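PDB 2E7P: glutaredoxin from Populus tremula x Populus tremuloides, which binds a [2Fe-2S] cluster together with glutathione and probably reduces low-molecular-weight and protein disulfides in a glutathione-dependent way. Local coordinates for residues Gln38-Gln42 with Val43-Tyr47. Residues are numbered along the deposited sequence; the frame is centred on the assembly and turned at random.
Sequences QLLTQ and VGASY
Y47 folds back against the last turn of the helix it follows, its ring turned so that L40 lies over one face. Methyl CD1 of L40 sits 4.1 Å from the ring centroid and offset toward the rim, a CH-pi contact. Lower on the same leucine, CB comes over the same face at its rim, 3.6 Å from CE2 of Y47. With chi1 at 48°, the Y47 ring is swung between its own backbone N and carbonyl carbon, which carries the phenol end back to T41. There OH of Y47 approaches OG1 of T41 to 2.9 Å, a hydrogen bond that is not settled, with OG1 at the ring's edge and in its plane; OG1 is hydrogen-bonded to the carbonyl of K37. A phenylalanine here would probably take away the polar neighbour at the T41 hydroxyl, leaving it the K37 carbonyl as partner. Ahead of the tyrosine, the backbone closes the helix with a Schellman motif: G44 takes a positive phi of 69°, N of G44 hydrogen-bonds to O of T41 at 3.0 Å, and N of A45 to O of L40 at 3.1 Å, the straighter of the two at 164°. L40 is buried and the packing around it close, whereas the other side of the turn is looser: Q42 runs out, extended, and G44 is solvent-exposed. This is the connection from helix 31-42 into edge strand 48-51 of the thioredoxin fold. L40 and Y47 lean on V22 of strand 22-26, L39 and Q42 touch helix 87-95, V43 and A45 rest on helix 99-110, and Y29 of the second subunit packs on T41 and Y47.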
loop_
_atom_site.group_PDB
_atom_site.type_symbol
_atom_site.label_atom_id
_atom_site.label_comp_id
_atom_site.label_asym_id
_atom_site.label_seq_id
_atom_site.Cartn_x
_atom_site.Cartn_y
_atom_site.Cartn_z
ATOM N N GLN C 38 5.589 -7.793 8.365
ATOM C CA GLN C 38 5.088 -9.111 8.776
ATOM C C GLN C 38 6.196 -10.177 8.724
ATOM O O GLN C 38 6.404 -10.912 9.670
ATOM C CB GLN C 38 3.921 -9.547 7.873
ATOM C CG GLN C 38 3.258 -10.886 8.341
ATOM C CD GLN C 38 2.066 -11.258 7.494
ATOM O OE1 GLN C 38 2.075 -11.064 6.283
ATOM N NE2 GLN C 38 1.032 -11.821 8.129
ATOM N N LEU C 39 6.898 -10.244 7.599
ATOM C CA LEU C 39 8.006 -11.190 7.421
ATOM C C LEU C 39 9.154 -10.944 8.375
ATOM O O LEU C 39 9.717 -11.882 8.902
ATOM C CB LEU C 39 8.502 -11.149 5.958
ATOM C CG LEU C 39 7.448 -11.789 5.044
ATOM C CD1 LEU C 39 7.683 -11.480 3.551
ATOM C CD2 LEU C 39 7.354 -13.346 5.370
ATOM N N LEU C 40 9.503 -9.690 8.627
ATOM C CA LEU C 40 10.527 -9.404 9.668
ATOM C C LEU C 40 10.080 -9.795 11.079
ATOM O O LEU C 40 10.814 -10.451 11.818
ATOM C CB LEU C 40 11.015 -7.944 9.616
ATOM C CG LEU C 40 11.729 -7.608 8.301
ATOM C CD1 LEU C 40 11.876 -6.072 8.165
ATOM C CD2 LEU C 40 13.106 -8.315 8.230
ATOM N N THR C 41 8.868 -9.408 11.449
ATOM C CA THR C 41 8.328 -9.787 12.758
ATOM C C THR C 41 8.255 -11.318 12.882
ATOM O O THR C 41 8.539 -11.861 13.945
ATOM C CB THR C 41 6.921 -9.180 12.958
ATOM O OG1 THR C 41 6.991 -7.754 12.861
ATOM C CG2 THR C 41 6.259 -9.590 14.294
ATOM N N GLN C 42 7.879 -12.009 11.807
ATOM C CA GLN C 42 7.775 -13.477 11.838
ATOM C C GLN C 42 9.134 -14.120 12.131
ATOM O O GLN C 42 9.225 -15.057 12.907
ATOM C CB GLN C 42 7.207 -14.023 10.527
ATOM C CG GLN C 42 7.180 -15.582 10.454
ATOM C CD GLN C 42 6.658 -16.093 9.128
ATOM O OE1 GLN C 42 6.910 -15.491 8.081
ATOM N NE2 GLN C 42 5.921 -17.178 9.157
ATOM N N VAL C 43 10.201 -13.572 11.553
ATOM C CA VAL C 43 11.528 -14.117 11.793
ATOM C C VAL C 43 12.141 -13.585 13.137
ATOM O O VAL C 43 13.270 -13.913 13.477
ATOM C CB VAL C 43 12.416 -13.907 10.543
ATOM C CG1 VAL C 43 12.845 -12.451 10.432
ATOM C CG2 VAL C 43 13.652 -14.848 10.528
ATOM N N GLY C 44 11.364 -12.827 13.914
ATOM C CA GLY C 44 11.837 -12.249 15.177
ATOM C C GLY C 44 12.899 -11.147 15.098
ATOM O O GLY C 44 13.649 -10.926 16.051
ATOM N N ALA C 45 12.962 -10.435 13.986
ATOM C CA ALA C 45 13.969 -9.390 13.797
ATOM C C ALA C 45 13.461 -8.088 14.405
ATOM O O ALA C 45 12.261 -7.844 14.372
ATOM C CB ALA C 45 14.208 -9.181 12.330
ATOM N N SER C 46 14.357 -7.267 14.955
ATOM C CA SER C 46 13.994 -5.863 15.246
ATOM C C SER C 46 14.418 -5.010 14.068
ATOM O O SER C 46 15.439 -5.287 13.425
ATOM C CB SER C 46 14.687 -5.326 16.510
ATOM O OG SER C 46 14.860 -6.350 17.481
ATOM N N TYR C 47 13.679 -3.943 13.780
ATOM C CA TYR C 47 14.026 -3.179 12.588
ATOM C C TYR C 47 13.561 -1.765 12.793
ATOM O O TYR C 47 12.694 -1.514 13.603
ATOM C CB TYR C 47 13.393 -3.806 11.318
ATOM C CG TYR C 47 11.919 -4.126 11.472
ATOM C CD1 TYR C 47 10.924 -3.200 11.095
ATOM C CD2 TYR C 47 11.506 -5.339 12.039
ATOM C CE1 TYR C 47 9.562 -3.507 11.291
ATOM C CE2 TYR C 47 10.158 -5.637 12.217
ATOM C CZ TYR C 47 9.203 -4.729 11.850
ATOM O OH TYR C 47 7.866 -5.067 12.051
#